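Local coordinates for alpha-1,6-mannanase (Bacteroides thetaiotaomicron, PDB 4V1S), which probably hydrolyses alpha-1,6-mannosidic linkages within mannan, as an endo-acting GH76 glycoside hydrolase of a gut symbiont, at residues G83-F86 with L87-Y91; C109-N112 with F113-Y116. All coordinates share one frame; numbering follows the deposited sequence.

Contact 1: G83-F86 with L87-Y91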
ATOM      1  N   GLY A  83      -9.613   0.214  -2.230  1.00  9.98           N
ATOM      2  CA  GLY A  83      -9.435   1.107  -3.378  1.00 11.28           C
ATOM      3  C   GLY A  83      -9.340   2.558  -2.981  1.00 11.68           C
ATOM      4  O   GLY A  83      -8.666   3.334  -3.629  1.00 11.97           O
ATOM      5  N   ASN A  84     -10.027   2.918  -1.887  1.00 10.71           N
ATOM      6  CA  ASN A  84      -9.949   4.252  -1.352  1.00 11.36           C
ATOM      7  C   ASN A  84      -8.610   4.575  -0.739  1.00 10.99           C
ATOM      8  O   ASN A  84      -8.216   5.744  -0.678  1.00  9.89           O
ATOM      9  CB  ASN A  84     -11.027   4.462  -0.264  1.00 11.71           C
ATOM     10  CG  ASN A  84     -12.425   4.309  -0.818  1.00 11.10           C
ATOM     11  OD1 ASN A  84     -12.983   5.235  -1.399  1.00 11.71           O
ATOM     12  ND2 ASN A  84     -12.952   3.119  -0.723  1.00 12.23           N
ATOM     13  N   ILE A  85      -7.895   3.548  -0.276  1.00  9.87           N
ATOM     14  CA  ILE A  85      -6.543   3.763   0.289  1.00  9.20           C
ATOM     15  C   ILE A  85      -5.594   4.246  -0.790  1.00  8.72           C
ATOM     16  O   ILE A  85      -4.749   5.129  -0.562  1.00 10.45           O
ATOM     17  CB  ILE A  85      -6.034   2.481   0.988  1.00  9.27           C
ATOM     18  CG1 ILE A  85      -7.008   2.075   2.129  1.00 11.02           C
ATOM     19  CG2 ILE A  85      -4.624   2.651   1.512  1.00 10.48           C
ATOM     20  CD1 ILE A  85      -6.656   0.749   2.781  1.00 11.53           C
ATOM     21  N   PHE A  86      -5.721   3.716  -2.017  1.00  9.27           N
ATOM     22  CA  PHE A  86      -4.896   4.251  -3.084  1.00 10.12           C
ATOM     23  C   PHE A  86      -5.231   5.703  -3.426  1.00 10.32           C
ATOM     24  O   PHE A  86      -4.337   6.448  -3.752  1.00 10.80           O
ATOM     25  CB  PHE A  86      -4.965   3.405  -4.333  1.00 10.36           C
ATOM     26  CG  PHE A  86      -4.345   2.040  -4.168  1.00  9.15           C
ATOM     27  CD1 PHE A  86      -2.976   1.896  -4.067  1.00 10.12           C
ATOM     28  CD2 PHE A  86      -5.126   0.866  -4.250  1.00 11.18           C
ATOM     29  CE1 PHE A  86      -2.378   0.651  -3.972  1.00 11.00           C
ATOM     30  CE2 PHE A  86      -4.533  -0.403  -4.139  1.00 11.73           C
ATOM     31  CZ  PHE A  86      -3.163  -0.496  -4.006  1.00 12.52           C
ATOM     32  N   LEU A  87      -6.496   6.096  -3.306  1.00 10.66           N
ATOM     33  CA  LEU A  87      -6.820   7.488  -3.496  1.00 10.67           C
ATOM     34  C   LEU A  87      -6.183   8.319  -2.380  1.00 11.40           C
ATOM     35  O   LEU A  87      -5.577   9.334  -2.635  1.00 10.83           O
ATOM     36  CB  LEU A  87      -8.352   7.698  -3.533  1.00 10.57           C
ATOM     37  CG  LEU A  87      -9.080   7.171  -4.741  1.00 13.92           C
ATOM     38  CD1 LEU A  87     -10.571   7.332  -4.564  1.00 15.71           C
ATOM     39  CD2 LEU A  87      -8.603   7.905  -5.989  1.00 13.45           C
ATOM     40  N   LEU A  88      -6.279   7.853  -1.134  1.00 10.89           N
ATOM     41  CA  LEU A  88      -5.621   8.550  -0.025  1.00 11.20           C
ATOM     42  C   LEU A  88      -4.124   8.754  -0.323  1.00 11.13           C
ATOM     43  O   LEU A  88      -3.575   9.839  -0.134  1.00 10.78           O
ATOM     44  CB  LEU A  88      -5.793   7.722   1.248  1.00 10.57           C
ATOM     45  CG  LEU A  88      -5.134   8.218   2.523  1.00 11.68           C
ATOM     46  CD1 LEU A  88      -5.739   9.547   2.941  1.00 18.83           C
ATOM     47  CD2 LEU A  88      -5.264   7.182   3.641  1.00 12.23           C
ATOM     48  N   TYR A  89      -3.454   7.689  -0.747  1.00 11.36           N
ATOM     49  CA  TYR A  89      -2.021   7.759  -1.096  1.00 13.38           C
ATOM     50  C   TYR A  89      -1.762   8.782  -2.230  1.00 12.51           C
ATOM     51  O   TYR A  89      -0.771   9.508  -2.230  1.00 12.29           O
ATOM     52  CB  TYR A  89      -1.530   6.405  -1.572  1.00 11.32           C
ATOM     53  CG  TYR A  89      -1.445   5.286  -0.568  1.00 10.72           C
ATOM     54  CD1 TYR A  89      -1.642   5.483   0.801  1.00 10.67           C
ATOM     55  CD2 TYR A  89      -1.138   3.984  -1.009  1.00 11.77           C
ATOM     56  CE1 TYR A  89      -1.587   4.391   1.685  1.00  8.38           C
ATOM     57  CE2 TYR A  89      -1.023   2.919  -0.138  1.00  9.37           C
ATOM     58  CZ  TYR A  89      -1.224   3.115   1.231  1.00 10.10           C
ATOM     59  OH  TYR A  89      -1.067   2.031   2.109  1.00 10.22           O
ATOM     60  N   THR A  90      -2.676   8.819  -3.194  1.00 12.19           N
ATOM     61  CA  THR A  90      -2.526   9.692  -4.356  1.00 11.71           C
ATOM     62  C   THR A  90      -2.626  11.150  -3.959  1.00 12.34           C
ATOM     63  O   THR A  90      -1.758  11.972  -4.288  1.00 13.90           O
ATOM     64  CB  THR A  90      -3.579   9.379  -5.425  1.00 11.05           C
ATOM     65  OG1 THR A  90      -3.432   8.020  -5.799  1.00 12.46           O
ATOM     66  CG2 THR A  90      -3.410  10.264  -6.613  1.00 12.14           C
ATOM     67  N   TYR A  91      -3.672  11.476  -3.206  1.00 12.28           N
ATOM     68  CA  TYR A  91      -3.867  12.880  -2.805  1.00 12.37           C
ATOM     69  C   TYR A  91      -2.754  13.341  -1.866  1.00 12.44           C
ATOM     70  O   TYR A  91      -2.272  14.482  -1.941  1.00 14.25           O
ATOM     71  CB  TYR A  91      -5.240  13.086  -2.165  1.00 12.61           C
ATOM     72  CG  TYR A  91      -6.425  12.615  -2.980  1.00 12.47           C
ATOM     73  CD1 TYR A  91      -6.519  12.854  -4.337  1.00 15.56           C
ATOM     74  CD2 TYR A  91      -7.494  11.969  -2.364  1.00 14.55           C
ATOM     75  CE1 TYR A  91      -7.609  12.380  -5.060  1.00 11.81           C
ATOM     76  CE2 TYR A  91      -8.606  11.552  -3.069  1.00 15.32           C
ATOM     77  CZ  TYR A  91      -8.693  11.793  -4.408  1.00 14.99           C
ATOM     78  OH  TYR A  91      -9.824  11.316  -5.096  1.00 18.52           O
TER

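Contact 2: C109-N112 with F113-Y116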
ATOM      1  N   CYS A 109     -11.226  13.096   1.154  1.00 11.26           N
ATOM      2  CA  CYS A 109     -10.965  11.651   1.250  1.00 10.46           C
ATOM      3  C   CYS A 109     -10.898  11.215   2.702  1.00 11.71           C
ATOM      4  O   CYS A 109     -11.518  10.227   3.087  1.00 11.22           O
ATOM      5  CB  CYS A 109      -9.669  11.389   0.497  1.00 11.74           C
ATOM      6  SG  CYS A 109      -9.089   9.724   0.560  1.00 13.17           S
ATOM      7  N   PHE A 110     -10.215  11.995   3.535  1.00 11.71           N
ATOM      8  CA  PHE A 110     -10.150  11.692   4.982  1.00 10.32           C
ATOM      9  C   PHE A 110     -11.520  11.628   5.625  1.00 10.45           C
ATOM     10  O   PHE A 110     -11.854  10.685   6.376  1.00 11.85           O
ATOM     11  CB  PHE A 110      -9.267  12.704   5.702  1.00 11.79           C
ATOM     12  CG  PHE A 110      -9.184  12.473   7.182  1.00 12.26           C
ATOM     13  CD1 PHE A 110      -8.438  11.424   7.691  1.00 12.28           C
ATOM     14  CD2 PHE A 110      -9.903  13.265   8.061  1.00 14.70           C
ATOM     15  CE1 PHE A 110      -8.357  11.202   9.063  1.00 12.68           C
ATOM     16  CE2 PHE A 110      -9.842  13.045   9.428  1.00 16.29           C
ATOM     17  CZ  PHE A 110      -9.053  12.021   9.931  1.00 14.41           C
ATOM     18  N   LEU A 111     -12.361  12.566   5.233  1.00 11.87           N
ATOM     19  CA  LEU A 111     -13.739  12.599   5.722  1.00 12.32           C
ATOM     20  C   LEU A 111     -14.541  11.418   5.182  1.00 12.40           C
ATOM     21  O   LEU A 111     -15.428  10.904   5.870  1.00 14.59           O
ATOM     22  CB  LEU A 111     -14.406  13.941   5.394  1.00 14.89           C
ATOM     23  CG  LEU A 111     -13.800  15.137   6.144  1.00 16.91           C
ATOM     24  CD1 LEU A 111     -14.345  16.445   5.579  1.00 20.71           C
ATOM     25  CD2 LEU A 111     -14.035  15.071   7.643  1.00 21.07           C
ATOM     26  N   ASN A 112     -14.230  10.963   3.971  1.00 12.42           N
ATOM     27  CA  ASN A 112     -14.852   9.738   3.501  1.00 12.21           C
ATOM     28  C   ASN A 112     -14.397   8.508   4.319  1.00 12.64           C
ATOM     29  O   ASN A 112     -15.206   7.625   4.603  1.00 13.31           O
ATOM     30  CB  ASN A 112     -14.577   9.523   2.022  1.00 11.27           C
ATOM     31  CG  ASN A 112     -15.378   8.365   1.451  1.00 12.20           C
ATOM     32  OD1 ASN A 112     -16.579   8.264   1.685  1.00 14.11           O
ATOM     33  ND2 ASN A 112     -14.692   7.433   0.799  1.00 12.02           N
ATOM     34  N   PHE A 113     -13.117   8.454   4.641  1.00 11.24           N
ATOM     35  CA  PHE A 113     -12.582   7.411   5.481  1.00 10.49           C
ATOM     36  C   PHE A 113     -13.303   7.380   6.832  1.00 12.79           C
ATOM     37  O   PHE A 113     -13.503   6.303   7.389  1.00 11.92           O
ATOM     38  CB  PHE A 113     -11.055   7.528   5.696  1.00 10.43           C
ATOM     39  CG  PHE A 113     -10.266   6.746   4.695  1.00  9.80           C
ATOM     40  CD1 PHE A 113     -10.115   7.218   3.375  1.00 11.90           C
ATOM     41  CD2 PHE A 113      -9.740   5.508   5.011  1.00  9.05           C
ATOM     42  CE1 PHE A 113      -9.455   6.459   2.426  1.00 13.62           C
ATOM     43  CE2 PHE A 113      -9.080   4.733   4.043  1.00 10.07           C
ATOM     44  CZ  PHE A 113      -8.919   5.206   2.759  1.00 10.34           C
ATOM     45  N   ASP A 114     -13.746   8.538   7.327  1.00 12.36           N
ATOM     46  CA  ASP A 114     -14.529   8.543   8.579  1.00 12.43           C
ATOM     47  C   ASP A 114     -15.818   7.644   8.462  1.00 14.00           C
ATOM     48  O   ASP A 114     -16.297   7.101   9.457  1.00 14.25           O
ATOM     49  CB  ASP A 114     -14.901   9.977   8.981  1.00 15.14           C
ATOM     50  CG  ASP A 114     -13.772  10.745   9.740  1.00 21.65           C
ATOM     51  OD1 ASP A 114     -12.760  10.153  10.266  1.00 26.31           O
ATOM     52  OD2 ASP A 114     -13.957  11.999   9.828  1.00 30.78           O
ATOM     53  N   ASN A 115     -16.348   7.497   7.242  1.00 11.86           N
ATOM     54  CA  ASN A 115     -17.502   6.617   7.016  1.00 13.00           C
ATOM     55  C   ASN A 115     -17.174   5.184   7.323  1.00 11.90           C
ATOM     56  O   ASN A 115     -18.078   4.409   7.604  1.00 13.64           O
ATOM     57  CB  ASN A 115     -18.034   6.712   5.619  1.00 15.11           C
ATOM     58  CG  ASN A 115     -18.629   8.072   5.325  1.00 16.55           C
ATOM     59  OD1 ASN A 115     -19.375   8.628   6.127  1.00 22.91           O
ATOM     60  ND2 ASN A 115     -18.315   8.606   4.158  1.00 16.07           N
ATOM     61  N   TYR A 116     -15.902   4.813   7.198  1.00 10.78           N
ATOM     62  CA  TYR A 116     -15.436   3.454   7.483  1.00 10.24           C
ATOM     63  C   TYR A 116     -14.912   3.255   8.911  1.00 11.47           C
ATOM     64  O   TYR A 116     -14.525   2.139   9.283  1.00 12.79           O
ATOM     65  CB  TYR A 116     -14.332   3.074   6.495  1.00 11.03           C
ATOM     66  CG  TYR A 116     -14.747   3.030   5.027  1.00 10.17           C
ATOM     67  CD1 TYR A 116     -14.939   4.186   4.294  1.00 11.81           C
ATOM     68  CD2 TYR A 116     -14.960   1.833   4.379  1.00  9.70           C
ATOM     69  CE1 TYR A 116     -15.275   4.155   2.966  1.00 10.47           C
ATOM     70  CE2 TYR A 116     -15.278   1.798   3.031  1.00 10.93           C
ATOM     71  CZ  TYR A 116     -15.499   2.948   2.346  1.00  9.91           C
ATOM     72  OH  TYR A 116     -15.865   2.884   1.023  1.00 13.16           O
TER
HETATM   73  O   HOH W   1     -10.938   8.874   8.829  1.00 14.03           O
HETATM   74  O   HOH W   2     -15.725   5.117  -0.822  1.00 12.70           O

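Contact 1: G83-F86 with L87-Y91
Phe-86 and Ile-85 both reach forward to Tyr-89, in the i to i+3 and i to i+4 pairings familiar along a helix. Phe-86 meets the tyrosine obliquely, its CD1 4.1 Å from CD2 of Tyr-89. Its carbonyl oxygen is gripped twice, by N and OG1 of Thr-90 from opposite faces of the carbonyl plane; OG1 of Thr-90 lies 2.7 Å from O of Phe-86, a bond that satisfies a buried hydroxyl within the helix. Ile-85 touches with CG2, set anti to its backbone N (chi1 of CG1 -59°), which carries this branch over a face of the Tyr-89 ring as a CH-pi contact, 3.8 Å from the centroid. The carbonyl oxygen of Ile-85 lies over the same face, offset toward the rim, while accepting the backbone N-H of Tyr-89. Leu-87 packs back along the helix, its CB 3.5 Å from O of Asn-84 and its CG 4.0 Å from O of Gly-83. Outside the turn, Tyr-89 OH bonds to the carbonyl of Trp-147. In what is probably the (alpha/alpha)6 barrel of GH76, helix 142-159 receives Ile-85, Leu-88 and Tyr-89, helix 374-394 packs on Phe-86, Leu-87 and Thr-90, and helix 99-114 touches Asn-84, Leu-88 and Tyr-91.

Contact 2: C109-N112 with F113-Y116
Asn-112 and Asn-115 meet near the C-terminal part of helix 99-114 with their side chains crossing at about a right angle and their amide planes 74° apart. ND2 of Asn-115 donates to OD1 of Asn-112 at 3.0 Å; the acceptor lies in the amide plane of Asn-115, but the donor is tilted from that of Asn-112. With CG anti to the backbone N (chi1 -172°), Asn-112 directs its amide along the chain toward Asn-115 and Tyr-116. The same OD1 also bonds to Ser-68 OG, so two partners hold it. On the other arm of the amide, ND2 of Asn-112 gives a hydrogen bond to a water that in turn donates to Tyr-116 OH; the hydroxyl is further bonded to the carbonyl of Ser-79. The amide of Asn-112 and the ring of Tyr-116 stand nearly perpendicular, at 87°, and the backbone O of Asn-112 lies in the ring plane, 3.5 Å from CD1 of Tyr-116. That oxygen also takes the N-H of Asn-115, which approaches from above the carbonyl plane.

Further back, SG of Cys-109 comes to the edge of the Phe-113 ring, 3.8 Å from its CE1, a sulfur-aromatic contact. Phe-110 crosses Asp-114 obliquely, and a second water spans from Phe-110 O to Asp-114 OD1, 2.6 Å from the latter, resting over one face of the Phe-110 ring. Among the packed helices of the fold, helix 81-97 takes Cys-109, Asn-112, Phe-113 and Tyr-116, helix 142-159 touches Phe-110 and Phe-113, helix 162-177 flanks Phe-110 and Asp-114, and backbone bonds tie Asn-115 to Thr-132 and Tyr-116 to Ala-128.

How the contacts relate
Contacts 1 and 2 belong to consecutive helices, 81-97 and 99-114, and their centres are about 11 Å apart. They meet chiefly through Asn-84, whose side chain packs on Asn-112 and Tyr-116 while its backbone O lies 3.4 Å from CE1 of Phe-113. Contact 1 is wholly buried, its centre about 9 Å from the centre of the chain, and relies on aromatic and aliphatic packing, with Asn-84 ND2, Tyr-89 OH and Thr-90 OG1 hydrogen-bonded inside the protein. Contact 2, its centre about 17 Å from that of the chain, has Leu-111 and Asn-115 exposed and brings in amides, a carboxylate and bridging waters. Helix 142-159 touches both.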